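Long-range contacts in ABC transporter, substrate binding protein (Aeropyrum pernix, PDB 3EAF), which probably captures a solute outside the cell and delivers it to the membrane components of an ABC transporter: residues N51-D56 / R69-R74; T97-Y102 / G316-K321; A198-V203 / V222-F227; R190-M195 / R217-V222. All blocks are in the same frame, centred on the assembly; numbering follows the deposited sequence.

Overall arrangement
The four contacts lie in two groups at opposite ends of a two-lobed periplasmic binding protein. Interactions 1 and 2 belong to the lobe whose sheet includes strands 47-56 and 101-104; their centres are about 15 Å apart, and a salt bridge joins them, Arg72 NH1 to Asp98 OD2 at 2.9 Å. Interactions 3 and 4 share Val222 and lie on successive elements (helix 185-196, strand 202-205, helix 209-222, strand 227-230) of the other lobe, with centres about 8 Å apart. Between the groups the centres are separated by about 43 to 46 Å. Only interaction 2 comes near the magnesium site: the side chain of Lys321 is about 10 Å from the ion and about 3 Å from that of Glu325, one of its ligands.

Interaction 1. Residues N51-D56 / R69-R74; sequences NYIKRD and REFRDR
Arg55 and Glu70 approach each other nearly perpendicularly, and the guanidinium grips the carboxylate side-on with two nitrogens. Arg55 NE reaches Glu70 OE1 at 3.0 Å, nearly straight, while Arg55 NH2 reaches Glu70 OE2 at 3.3 Å. Both acceptors lie close to the guanidinium plane, yet both are met from above the carboxylate plane, because the two planes are turned 53° apart. The extended Glu70 chain carries its acid across from the helix; the Arg55 chain instead folds at chi2 (-70°), bringing NH1 back to the carbonyl O of Lys54 at 2.9 Å. Arg74 NH1 adds a weak bond to Glu70 OE2, completing a network in which one acid is shared by two arginines. Beneath it, the Phe71 ring runs alongside Arg55, heading the other way, its CE1 lying 3.7 Å from Arg55 CG and 3.9 Å from Ile53 CG2. An alanine in place of Arg55 would probably take away both strong bonds to Glu70, leaving its charge less well matched by the weak bond from Arg74, and uncover part of the Phe71 ring. The segments of strand 47-56 and helix 61-74 run nearly antiparallel, at 151°. Tyr75 touches Ile53 and Arg55 and Val77 touches Phe71, while strand 3-11 pairs with strand 47-56 through the backbone.

Interaction 2. Residues T97-Y102 / G316-K321; sequences TDKITY and GGEALK
Thr101 OG1 donates to the carbonyl O of Gly317 at 2.9 Å, approaching 18° out of the carbonyl plane. The same oxygen accepts the helical bond from Lys321 N, so two donors hold it. Leu320 CB packs against the hydroxyl, 3.5 Å from Thr101 OG1. Two residues before Thr101, Lys99 O lies 3.3 Å from Gly317 CA in a CA-H...O contact; a beta carbon on Gly317 would clash with that oxygen. A water bridges the same two residues, donating to Lys99 O and accepting from Gly317 N. Beside this, the Lys99 and Glu318 side chains run together, with Lys99 NZ 4.1 Å from Glu318 OE2, beyond salt-bridge range. Farther out, Lys321 NZ pairs with the magnesium ligand Glu325, and Leu320 is backed by Leu300, Ala303 and Ile304 of helix 288-304. A Schellman motif at Lys99 ends helix 85-98 and turns the chain into strand 101-104, bringing a helix-to-strand junction of this periplasmic-binding-protein lobe against the first turn of helix 317-326, with Gly316 at its N-cap position.

Interaction 3. Residues A198-V203 / V222-F227; sequences ADPDYV and VGLDAF
Tyr202 and Phe227 form a parallel beta bridge, CA to CA 4.9 Å, held by backbone bonds from Phe227 N to Asp201 O (3.0 Å) and from Val203 N to Phe227 O (2.8 Å). It starts the pairing of neighbouring parallel strands 202-205 and 227-230, which are joined through helix 209-222 in a beta-alpha-beta crossover of this periplasmic-binding-protein lobe. On one face of the sheet the two rings lie side by side, pointing the same way and meeting at their edges, with Tyr202 CE1 3.8 Å from Phe227 CD2. In both, CG stands anti to the carbonyl carbon (chi1 -45° in Tyr202, -71° in Phe227), a shared choice that keeps them alongside one another. The Tyr202 hydroxyl finds its partner in the carbonyl of Gly140, and Asp201 OD2 is bonded to Lys143 N. Phe139 of helix 124-139 touches both rings.

Before the strands begin, the Leu224 side chain crosses Pro200 at about a right angle, its CD1 3.8 Å from Pro200 CD. Val203 CG2 comes loosely to Ala226 CB at 4.2 Å, and Met195 and Met219 line the same apolar patch. Asp225 centres an inverse gamma turn, after which Ala226 points its methyl toward the first segment. That CB sits close to two carbonyls at once, 3.3 Å from Pro200 O and 3.3 Å from Asp201 O.

Interaction 4. Residues R190-M195 / R217-V222; sequences RIAREM and RAMAKV
Val222 and Arg193 meet because their first torsions turn both toward the seam: Val222 CG1 stands anti to its carbonyl carbon (chi1 -50°), and Arg193, with chi1 -79° and a chain extended from CG to NE, stretches across it. Val222 CG1 consequently lies over the centre of one face of the guanidinium, 3.7 Å from Arg193 CZ. The other methyl, Val222 CG2, rests 3.8 Å from Ala192 CB. Ala192 CB also meets Ala218 CB and Met219 CG, each at 4.1 Å. The short alanines are consistent with the close approach of the segment axes, 8.6 Å at a crossing angle of -56°. Deeper in, Met195 and Met219, both selenomethionine, are bent at chi3, and Met195 CE reaches Met219 CG at 4.0 Å. No hydrogen bond crosses the contact. On the exposed side Arg193 NH1 and Lys221 NZ are 4.1 Å apart, a like-charge approach probably eased by Glu189, which forms long, weak ion pairs with both residues. A glycine in place of Val222 would probably leave the guanidinium face of Arg193 without its apolar cover and open a gap beside Ala192. Helices 185-196 and 209-222 flank strand 202-205 in the chain; Leu224 and Ala226, leading into strand 227-230, touch Met219, and Tyr177 of strand 171-178 touches Met195.

Interaction 1. Residues N51-D56 / R69-R74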
loop_
_atom_site.group_PDB
_atom_site.type_symbol
_atom_site.label_atom_id
_atom_site.label_comp_id
_atom_site.label_asym_id
_atom_site.label_seq_id
_atom_site.Cartn_x
_atom_site.Cartn_y
_atom_site.Cartn_z
ATOM N N ASN A 51 21.995 8.872 2.090
ATOM C CA ASN A 51 22.661 7.588 2.179
ATOM C C ASN A 51 21.624 6.603 2.687
ATOM O O ASN A 51 21.272 6.617 3.870
ATOM C CB ASN A 51 23.875 7.660 3.124
ATOM C CG ASN A 51 24.546 6.302 3.331
ATOM O OD1 ASN A 51 24.702 5.515 2.392
ATOM N ND2 ASN A 51 24.940 6.025 4.568
ATOM N N TYR A 52 21.103 5.772 1.793
ATOM C CA TYR A 52 20.088 4.798 2.192
ATOM C C TYR A 52 20.701 3.425 2.418
ATOM O O TYR A 52 21.632 3.024 1.711
ATOM C CB TYR A 52 18.925 4.739 1.198
ATOM C CG TYR A 52 19.213 4.054 -0.123
ATOM C CD1 TYR A 52 18.949 2.694 -0.299
ATOM C CD2 TYR A 52 19.722 4.770 -1.206
ATOM C CE1 TYR A 52 19.205 2.057 -1.521
ATOM C CE2 TYR A 52 19.982 4.147 -2.429
ATOM C CZ TYR A 52 19.717 2.792 -2.581
ATOM O OH TYR A 52 19.959 2.174 -3.793
ATOM N N ILE A 53 20.171 2.719 3.412
ATOM C CA ILE A 53 20.687 1.415 3.802
ATOM C C ILE A 53 19.585 0.367 3.586
ATOM O O ILE A 53 18.612 0.301 4.342
ATOM C CB ILE A 53 21.205 1.425 5.282
ATOM C CG1 ILE A 53 22.313 2.471 5.487
ATOM C CG2 ILE A 53 21.722 0.056 5.699
ATOM C CD1 ILE A 53 21.832 3.783 6.097
ATOM N N LYS A 54 19.736 -0.438 2.538
ATOM C CA LYS A 54 18.715 -1.417 2.181
ATOM C C LYS A 54 18.902 -2.726 2.933
ATOM O O LYS A 54 20.005 -3.276 2.980
ATOM C CB LYS A 54 18.697 -1.678 0.676
ATOM C CG LYS A 54 17.507 -2.519 0.230
ATOM C CD LYS A 54 17.444 -2.683 -1.282
ATOM C CE LYS A 54 18.226 -3.899 -1.734
ATOM N NZ LYS A 54 17.974 -4.186 -3.170
ATOM N N ARG A 55 17.812 -3.218 3.513
ATOM C CA ARG A 55 17.814 -4.492 4.232
ATOM C C ARG A 55 16.602 -5.334 3.839
ATOM O O ARG A 55 15.463 -4.911 4.037
ATOM C CB ARG A 55 17.816 -4.245 5.744
ATOM C CG ARG A 55 19.090 -3.601 6.290
ATOM C CD ARG A 55 20.258 -4.572 6.242
ATOM N NE ARG A 55 21.474 -3.992 6.797
ATOM C CZ ARG A 55 22.438 -3.436 6.070
ATOM N NH1 ARG A 55 22.333 -3.381 4.747
ATOM N NH2 ARG A 55 23.516 -2.942 6.670
ATOM N N ASP A 56 16.850 -6.509 3.265
ATOM C CA ASP A 56 15.782 -7.471 2.968
ATOM C C ASP A 56 15.498 -8.308 4.210
ATOM O O ASP A 56 16.297 -9.168 4.595
ATOM C CB ASP A 56 16.157 -8.354 1.771
ATOM C CG ASP A 56 15.209 -9.537 1.571
ATOM O OD1 ASP A 56 14.006 -9.453 1.917
ATOM O OD2 ASP A 56 15.672 -10.567 1.043
ATOM N N ARG A 69 17.017 -1.797 15.004
ATOM C CA ARG A 69 18.064 -1.459 15.959
ATOM C C ARG A 69 19.368 -1.084 15.239
ATOM O O ARG A 69 20.013 -0.121 15.620
ATOM C CB ARG A 69 18.261 -2.571 16.998
ATOM C CG ARG A 69 17.068 -2.717 17.964
ATOM C CD ARG A 69 17.352 -3.652 19.147
ATOM N NE ARG A 69 17.671 -5.019 18.724
ATOM C CZ ARG A 69 16.773 -5.988 18.544
ATOM N NH1 ARG A 69 15.474 -5.764 18.745
ATOM N NH2 ARG A 69 17.176 -7.192 18.159
ATOM N N GLU A 70 19.709 -1.816 14.177
ATOM C CA GLU A 70 20.854 -1.487 13.323
ATOM C C GLU A 70 20.722 -0.103 12.673
ATOM O O GLU A 70 21.656 0.699 12.724
ATOM C CB GLU A 70 21.069 -2.555 12.239
ATOM C CG GLU A 70 22.253 -2.252 11.310
ATOM C CD GLU A 70 22.523 -3.334 10.267
ATOM O OE1 GLU A 70 21.570 -3.977 9.779
ATOM O OE2 GLU A 70 23.706 -3.524 9.910
ATOM N N PHE A 71 19.572 0.166 12.052
ATOM C CA PHE A 71 19.304 1.484 11.465
ATOM C C PHE A 71 19.530 2.598 12.494
ATOM O O PHE A 71 20.216 3.579 12.208
ATOM C CB PHE A 71 17.864 1.584 10.928
ATOM C CG PHE A 71 17.606 0.809 9.658
ATOM C CD1 PHE A 71 18.631 0.508 8.767
ATOM C CD2 PHE A 71 16.306 0.417 9.335
ATOM C CE1 PHE A 71 18.366 -0.196 7.586
ATOM C CE2 PHE A 71 16.031 -0.286 8.166
ATOM C CZ PHE A 71 17.063 -0.595 7.287
ATOM N N ARG A 72 18.950 2.439 13.684
ATOM C CA ARG A 72 19.014 3.466 14.729
ATOM C C ARG A 72 20.398 3.574 15.378
ATOM O O ARG A 72 20.957 4.670 15.488
ATOM C CB ARG A 72 17.963 3.202 15.816
ATOM C CG ARG A 72 17.961 4.233 16.949
ATOM C CD ARG A 72 17.130 3.767 18.135
ATOM N NE ARG A 72 17.707 2.595 18.786
ATOM C CZ ARG A 72 17.021 1.698 19.493
ATOM N NH1 ARG A 72 15.708 1.814 19.658
ATOM N NH2 ARG A 72 17.657 0.673 20.030
ATOM N N ASP A 73 20.933 2.435 15.816
ATOM C CA ASP A 73 22.122 2.422 16.670
ATOM C C ASP A 73 23.425 2.515 15.891
ATOM O O ASP A 73 24.337 3.238 16.295
ATOM C CB ASP A 73 22.124 1.197 17.595
ATOM C CG ASP A 73 21.039 1.264 18.659
ATOM O OD1 ASP A 73 20.639 2.382 19.054
ATOM O OD2 ASP A 73 20.588 0.194 19.111
ATOM N N ARG A 74 23.501 1.792 14.775
ATOM C CA ARG A 74 24.666 1.846 13.905
ATOM C C ARG A 74 24.644 3.075 12.989
ATOM O O ARG A 74 25.630 3.801 12.908
ATOM C CB ARG A 74 24.796 0.554 13.086
ATOM C CG ARG A 74 25.951 0.559 12.120
ATOM C CD ARG A 74 26.116 -0.771 11.426
ATOM N NE ARG A 74 27.115 -0.692 10.359
ATOM C CZ ARG A 74 27.422 -1.698 9.544
ATOM N NH1 ARG A 74 26.809 -2.867 9.665
ATOM N NH2 ARG A 74 28.341 -1.536 8.607
#

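Interaction 2. Residues T97-Y102 / G316-K321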
loop_
_atom_site.group_PDB
_atom_site.type_symbol
_atom_site.label_atom_id
_atom_site.label_comp_id
_atom_site.label_asym_id
_atom_site.label_seq_id
_atom_site.Cartn_x
_atom_site.Cartn_y
_atom_site.Cartn_z
ATOM N N THR A 97 9.271 7.303 20.211
ATOM C CA THR A 97 10.318 7.482 21.221
ATOM C C THR A 97 11.636 7.942 20.585
ATOM O O THR A 97 12.235 8.930 21.023
ATOM C CB THR A 97 10.530 6.172 22.012
ATOM O OG1 THR A 97 9.300 5.803 22.648
ATOM C CG2 THR A 97 11.610 6.330 23.068
ATOM N N ASP A 98 12.052 7.241 19.530
ATOM C CA ASP A 98 13.320 7.496 18.848
ATOM C C ASP A 98 13.289 8.654 17.847
ATOM O O ASP A 98 14.337 9.055 17.329
ATOM C CB ASP A 98 13.802 6.225 18.157
ATOM C CG ASP A 98 14.091 5.111 19.136
ATOM O OD1 ASP A 98 14.433 5.422 20.301
ATOM O OD2 ASP A 98 13.979 3.932 18.740
ATOM N N LYS A 99 12.092 9.170 17.576
ATOM C CA LYS A 99 11.889 10.303 16.663
ATOM C C LYS A 99 12.368 10.025 15.240
ATOM O O LYS A 99 13.060 10.849 14.632
ATOM C CB LYS A 99 12.534 11.586 17.211
ATOM C CG LYS A 99 12.037 12.003 18.583
ATOM C CD LYS A 99 12.268 13.497 18.790
ATOM C CE LYS A 99 12.581 13.842 20.239
ATOM N NZ LYS A 99 11.463 13.511 21.155
ATOM N N ILE A 100 11.996 8.859 14.719
ATOM C CA ILE A 100 12.354 8.445 13.360
ATOM C C ILE A 100 11.096 8.448 12.488
ATOM O O ILE A 100 10.130 7.726 12.782
ATOM C CB ILE A 100 13.020 7.035 13.355
ATOM C CG1 ILE A 100 14.337 7.060 14.151
ATOM C CG2 ILE A 100 13.243 6.524 11.918
ATOM C CD1 ILE A 100 15.038 5.697 14.289
ATOM N N THR A 101 11.091 9.279 11.444
ATOM C CA THR A 101 9.963 9.339 10.500
ATOM C C THR A 101 9.859 8.011 9.739
ATOM O O THR A 101 10.835 7.548 9.141
ATOM C CB THR A 101 10.086 10.535 9.515
ATOM O OG1 THR A 101 9.808 11.756 10.207
ATOM C CG2 THR A 101 9.097 10.402 8.354
ATOM N N TYR A 102 8.675 7.405 9.773
ATOM C CA TYR A 102 8.499 6.052 9.250
ATOM C C TYR A 102 7.418 6.048 8.180
ATOM O O TYR A 102 6.238 6.266 8.477
ATOM C CB TYR A 102 8.128 5.097 10.394
ATOM C CG TYR A 102 8.570 3.663 10.190
ATOM C CD1 TYR A 102 9.699 3.173 10.836
ATOM C CD2 TYR A 102 7.859 2.800 9.362
ATOM C CE1 TYR A 102 10.120 1.862 10.659
ATOM C CE2 TYR A 102 8.275 1.475 9.175
ATOM C CZ TYR A 102 9.405 1.021 9.832
ATOM O OH TYR A 102 9.832 -0.273 9.665
ATOM N N GLY A 316 16.348 16.478 13.194
ATOM C CA GLY A 316 16.328 15.288 12.343
ATOM C C GLY A 316 14.944 14.793 11.960
ATOM O O GLY A 316 14.198 15.487 11.265
ATOM N N GLY A 317 14.606 13.593 12.434
ATOM C CA GLY A 317 13.316 12.955 12.140
ATOM C C GLY A 317 12.102 13.752 12.582
ATOM O O GLY A 317 11.056 13.699 11.940
ATOM N N GLU A 318 12.247 14.488 13.683
ATOM C CA GLU A 318 11.188 15.360 14.196
ATOM C C GLU A 318 10.901 16.554 13.280
ATOM O O GLU A 318 9.753 16.978 13.160
ATOM C CB GLU A 318 11.535 15.844 15.605
ATOM C CG GLU A 318 10.427 16.621 16.290
ATOM C CD GLU A 318 10.745 16.917 17.739
ATOM O OE1 GLU A 318 11.732 17.648 17.997
ATOM O OE2 GLU A 318 10.011 16.416 18.619
ATOM N N ALA A 319 11.940 17.097 12.645
ATOM C CA ALA A 319 11.764 18.167 11.664
ATOM C C ALA A 319 10.977 17.637 10.466
ATOM O O ALA A 319 10.116 18.327 9.924
ATOM C CB ALA A 319 13.114 18.724 11.220
ATOM N N LEU A 320 11.268 16.397 10.073
ATOM C CA LEU A 320 10.574 15.742 8.959
ATOM C C LEU A 320 9.110 15.443 9.283
ATOM O O LEU A 320 8.235 15.684 8.446
ATOM C CB LEU A 320 11.303 14.455 8.541
ATOM C CG LEU A 320 12.684 14.621 7.889
ATOM C CD1 LEU A 320 13.351 13.272 7.702
ATOM C CD2 LEU A 320 12.595 15.362 6.557
ATOM N N LYS A 321 8.852 14.930 10.490
ATOM C CA LYS A 321 7.472 14.673 10.948
ATOM C C LYS A 321 6.613 15.932 10.908
ATOM O O LYS A 321 5.482 15.911 10.425
ATOM C CB LYS A 321 7.434 14.094 12.371
ATOM C CG LYS A 321 6.149 14.493 13.149
ATOM C CD LYS A 321 5.943 13.688 14.396
ATOM C CE LYS A 321 5.439 14.541 15.559
ATOM N NZ LYS A 321 4.136 15.225 15.347
HETATM O O HOH W 1 15.693 11.742 14.375
#

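Interaction 3. Residues A198-V203 / V222-F227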
loop_
_atom_site.group_PDB
_atom_site.type_symbol
_atom_site.label_atom_id
_atom_site.label_comp_id
_atom_site.label_asym_id
_atom_site.label_seq_id
_atom_site.Cartn_x
_atom_site.Cartn_y
_atom_site.Cartn_z
ATOM N N ALA A 198 -22.094 -20.956 0.151
ATOM C CA ALA A 198 -22.824 -19.763 0.595
ATOM C C ALA A 198 -23.277 -18.886 -0.578
ATOM O O ALA A 198 -24.060 -17.949 -0.397
ATOM C CB ALA A 198 -21.984 -18.958 1.577
ATOM N N ASP A 199 -22.787 -19.213 -1.774
ATOM C CA ASP A 199 -23.110 -18.493 -3.013
ATOM C C ASP A 199 -23.094 -16.949 -2.868
ATOM O O ASP A 199 -24.118 -16.288 -3.077
ATOM C CB ASP A 199 -24.443 -18.999 -3.594
ATOM C CG ASP A 199 -24.747 -18.427 -4.974
ATOM O OD1 ASP A 199 -23.819 -18.300 -5.806
ATOM O OD2 ASP A 199 -25.928 -18.107 -5.222
ATOM N N PRO A 200 -21.924 -16.373 -2.513
ATOM C CA PRO A 200 -21.853 -14.915 -2.402
ATOM C C PRO A 200 -21.881 -14.246 -3.778
ATOM O O PRO A 200 -21.529 -14.875 -4.779
ATOM C CB PRO A 200 -20.497 -14.678 -1.729
ATOM C CG PRO A 200 -19.665 -15.851 -2.128
ATOM C CD PRO A 200 -20.623 -17.014 -2.215
ATOM N N ASP A 201 -22.325 -12.992 -3.818
ATOM C CA ASP A 201 -22.276 -12.200 -5.039
ATOM C C ASP A 201 -20.887 -11.586 -5.180
ATOM O O ASP A 201 -20.393 -11.406 -6.293
ATOM C CB ASP A 201 -23.326 -11.083 -4.996
ATOM C CG ASP A 201 -24.727 -11.612 -4.778
ATOM O OD1 ASP A 201 -25.256 -12.264 -5.701
ATOM O OD2 ASP A 201 -25.290 -11.383 -3.682
ATOM N N TYR A 202 -20.279 -11.267 -4.037
ATOM C CA TYR A 202 -19.003 -10.572 -3.983
ATOM C C TYR A 202 -18.040 -11.249 -3.006
ATOM O O TYR A 202 -18.444 -11.710 -1.931
ATOM C CB TYR A 202 -19.197 -9.107 -3.575
ATOM C CG TYR A 202 -20.333 -8.382 -4.280
ATOM C CD1 TYR A 202 -20.301 -8.143 -5.655
ATOM C CD2 TYR A 202 -21.428 -7.913 -3.560
ATOM C CE1 TYR A 202 -21.355 -7.466 -6.299
ATOM C CE2 TYR A 202 -22.475 -7.237 -4.187
ATOM C CZ TYR A 202 -22.435 -7.017 -5.550
ATOM O OH TYR A 202 -23.483 -6.340 -6.150
ATOM N N VAL A 203 -16.769 -11.314 -3.398
ATOM C CA VAL A 203 -15.706 -11.843 -2.535
ATOM C C VAL A 203 -14.637 -10.777 -2.327
ATOM O O VAL A 203 -14.139 -10.201 -3.295
ATOM C CB VAL A 203 -15.058 -13.122 -3.129
ATOM C CG1 VAL A 203 -13.841 -13.564 -2.302
ATOM C CG2 VAL A 203 -16.073 -14.264 -3.212
ATOM N N VAL A 222 -14.114 -23.840 -10.101
ATOM C CA VAL A 222 -15.105 -24.604 -9.326
ATOM C C VAL A 222 -16.541 -24.132 -9.572
ATOM O O VAL A 222 -17.499 -24.764 -9.112
ATOM C CB VAL A 222 -14.791 -24.624 -7.793
ATOM C CG1 VAL A 222 -13.343 -25.033 -7.542
ATOM C CG2 VAL A 222 -15.103 -23.275 -7.136
ATOM N N GLY A 223 -16.688 -23.020 -10.286
ATOM C CA GLY A 223 -18.005 -22.534 -10.664
ATOM C C GLY A 223 -18.638 -21.525 -9.726
ATOM O O GLY A 223 -19.848 -21.324 -9.773
ATOM N N LEU A 224 -17.833 -20.889 -8.876
ATOM C CA LEU A 224 -18.317 -19.753 -8.086
ATOM C C LEU A 224 -18.235 -18.480 -8.922
ATOM O O LEU A 224 -17.159 -17.885 -9.075
ATOM C CB LEU A 224 -17.551 -19.600 -6.766
ATOM C CG LEU A 224 -17.877 -18.379 -5.887
ATOM C CD1 LEU A 224 -19.359 -18.300 -5.534
ATOM C CD2 LEU A 224 -17.035 -18.408 -4.633
ATOM N N ASP A 225 -19.372 -18.079 -9.478
ATOM C CA ASP A 225 -19.422 -16.912 -10.357
ATOM C C ASP A 225 -19.764 -15.632 -9.604
ATOM O O ASP A 225 -20.797 -14.982 -9.846
ATOM C CB ASP A 225 -20.358 -17.166 -11.541
ATOM C CG ASP A 225 -19.805 -18.209 -12.494
ATOM O OD1 ASP A 225 -18.569 -18.234 -12.696
ATOM O OD2 ASP A 225 -20.592 -19.008 -13.036
ATOM N N ALA A 226 -18.879 -15.292 -8.675
ATOM C CA ALA A 226 -18.953 -14.054 -7.934
ATOM C C ALA A 226 -17.869 -13.108 -8.443
ATOM O O ALA A 226 -16.889 -13.545 -9.051
ATOM C CB ALA A 226 -18.760 -14.324 -6.456
ATOM N N PHE A 227 -18.051 -11.817 -8.194
ATOM C CA PHE A 227 -17.000 -10.832 -8.424
ATOM C C PHE A 227 -15.963 -10.916 -7.301
ATOM O O PHE A 227 -16.320 -11.083 -6.136
ATOM C CB PHE A 227 -17.576 -9.417 -8.455
ATOM C CG PHE A 227 -18.403 -9.112 -9.679
ATOM C CD1 PHE A 227 -17.874 -9.260 -10.952
ATOM C CD2 PHE A 227 -19.703 -8.641 -9.550
ATOM C CE1 PHE A 227 -18.629 -8.965 -12.081
ATOM C CE2 PHE A 227 -20.469 -8.342 -10.680
ATOM C CZ PHE A 227 -19.924 -8.508 -11.947
#

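Interaction 4. Residues R190-M195 / R217-V222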
loop_
_atom_site.group_PDB
_atom_site.type_symbol
_atom_site.label_atom_id
_atom_site.label_comp_id
_atom_site.label_asym_id
_atom_site.label_seq_id
_atom_site.Cartn_x
_atom_site.Cartn_y
_atom_site.Cartn_z
ATOM N N ARG A 190 -10.030 -25.165 -2.035
ATOM C CA ARG A 190 -10.771 -25.515 -0.824
ATOM C C ARG A 190 -11.615 -24.333 -0.350
ATOM O O ARG A 190 -12.794 -24.500 -0.021
ATOM C CB ARG A 190 -9.823 -25.982 0.294
ATOM C CG ARG A 190 -10.533 -26.411 1.590
ATOM C CD ARG A 190 -9.561 -26.851 2.690
ATOM N NE ARG A 190 -8.794 -25.728 3.238
ATOM C CZ ARG A 190 -7.491 -25.535 3.036
ATOM N NH1 ARG A 190 -6.780 -26.402 2.313
ATOM N NH2 ARG A 190 -6.891 -24.476 3.572
ATOM N N ILE A 191 -11.008 -23.148 -0.326
ATOM C CA ILE A 191 -11.697 -21.921 0.090
ATOM C C ILE A 191 -12.795 -21.553 -0.902
ATOM O O ILE A 191 -13.889 -21.188 -0.495
ATOM C CB ILE A 191 -10.708 -20.725 0.301
ATOM C CG1 ILE A 191 -9.821 -20.954 1.529
ATOM C CG2 ILE A 191 -11.443 -19.374 0.408
ATOM C CD1 ILE A 191 -10.555 -21.411 2.795
ATOM N N ALA A 192 -12.498 -21.653 -2.196
ATOM C CA ALA A 192 -13.494 -21.366 -3.229
ATOM C C ALA A 192 -14.713 -22.285 -3.092
ATOM O O ALA A 192 -15.853 -21.834 -3.222
ATOM C CB ALA A 192 -12.887 -21.478 -4.615
ATOM N N ARG A 193 -14.460 -23.566 -2.827
ATOM C CA ARG A 193 -15.528 -24.556 -2.625
ATOM C C ARG A 193 -16.327 -24.322 -1.336
ATOM O O ARG A 193 -17.540 -24.522 -1.316
ATOM C CB ARG A 193 -14.971 -25.989 -2.688
ATOM C CG ARG A 193 -14.736 -26.466 -4.116
ATOM C CD ARG A 193 -14.345 -27.930 -4.205
ATOM N NE ARG A 193 -14.264 -28.377 -5.600
ATOM C CZ ARG A 193 -13.138 -28.504 -6.300
ATOM N NH1 ARG A 193 -13.193 -28.917 -7.563
ATOM N NH2 ARG A 193 -11.956 -28.226 -5.753
ATOM N N GLU A 194 -15.648 -23.883 -0.275
ATOM C CA GLU A 194 -16.323 -23.470 0.963
ATOM C C GLU A 194 -17.260 -22.286 0.723
ATOM O O GLU A 194 -18.398 -22.288 1.184
ATOM C CB GLU A 194 -15.311 -23.084 2.041
ATOM C CG GLU A 194 -14.672 -24.239 2.764
ATOM C CD GLU A 194 -13.589 -23.789 3.730
ATOM O OE1 GLU A 194 -13.507 -22.577 4.034
ATOM O OE2 GLU A 194 -12.811 -24.655 4.187
HETATM N N MSE A 195 -16.772 -21.277 0.004
HETATM C CA MSE A 195 -17.573 -20.088 -0.309
HETATM C C MSE A 195 -18.731 -20.395 -1.249
HETATM O O MSE A 195 -19.812 -19.824 -1.116
HETATM C CB MSE A 195 -16.701 -18.979 -0.895
HETATM C CG MSE A 195 -15.676 -18.442 0.083
HETATM SE SE MSE A 195 -14.721 -16.892 -0.586
HETATM C CE MSE A 195 -14.160 -17.617 -2.315
ATOM N N ARG A 217 -8.643 -17.611 -9.802
ATOM C CA ARG A 217 -8.546 -18.720 -10.755
ATOM C C ARG A 217 -9.376 -19.920 -10.289
ATOM O O ARG A 217 -10.088 -20.534 -11.085
ATOM C CB ARG A 217 -7.080 -19.124 -10.979
ATOM C CG ARG A 217 -6.885 -20.220 -12.022
ATOM C CD ARG A 217 -5.402 -20.550 -12.261
ATOM N NE ARG A 217 -4.721 -19.586 -13.125
ATOM C CZ ARG A 217 -4.758 -19.598 -14.458
ATOM N NH1 ARG A 217 -5.459 -20.517 -15.108
ATOM N NH2 ARG A 217 -4.091 -18.680 -15.149
ATOM N N ALA A 218 -9.281 -20.236 -9.001
ATOM C CA ALA A 218 -10.044 -21.340 -8.397
ATOM C C ALA A 218 -11.558 -21.110 -8.431
ATOM O O ALA A 218 -12.324 -22.019 -8.757
ATOM C CB ALA A 218 -9.581 -21.585 -6.980
HETATM N N MSE A 219 -11.980 -19.895 -8.096
HETATM C CA MSE A 219 -13.395 -19.551 -8.101
HETATM C C MSE A 219 -14.010 -19.898 -9.454
HETATM O O MSE A 219 -15.056 -20.546 -9.520
HETATM C CB MSE A 219 -13.597 -18.069 -7.762
HETATM C CG MSE A 219 -13.428 -17.741 -6.279
HETATM SE SE MSE A 219 -13.246 -15.827 -5.945
HETATM C CE MSE A 219 -14.905 -15.205 -6.794
ATOM N N ALA A 220 -13.329 -19.504 -10.528
ATOM C CA ALA A 220 -13.802 -19.774 -11.882
ATOM C C ALA A 220 -13.783 -21.270 -12.203
ATOM O O ALA A 220 -14.691 -21.777 -12.854
ATOM C CB ALA A 220 -12.979 -18.993 -12.897
ATOM N N LYS A 221 -12.748 -21.966 -11.735
ATOM C CA LYS A 221 -12.597 -23.395 -11.975
ATOM C C LYS A 221 -13.711 -24.229 -11.313
ATOM O O LYS A 221 -14.191 -25.204 -11.906
ATOM C CB LYS A 221 -11.222 -23.870 -11.500
ATOM C CG LYS A 221 -10.898 -25.327 -11.825
ATOM C CD LYS A 221 -9.681 -25.784 -11.045
ATOM C CE LYS A 221 -9.405 -27.272 -11.220
ATOM N NZ LYS A 221 -10.311 -28.101 -10.378
ATOM N N VAL A 222 -14.114 -23.840 -10.101
ATOM C CA VAL A 222 -15.105 -24.604 -9.326
ATOM C C VAL A 222 -16.541 -24.132 -9.572
ATOM O O VAL A 222 -17.499 -24.764 -9.112
ATOM C CB VAL A 222 -14.791 -24.624 -7.793
ATOM C CG1 VAL A 222 -13.343 -25.033 -7.542
ATOM C CG2 VAL A 222 -15.103 -23.275 -7.136
#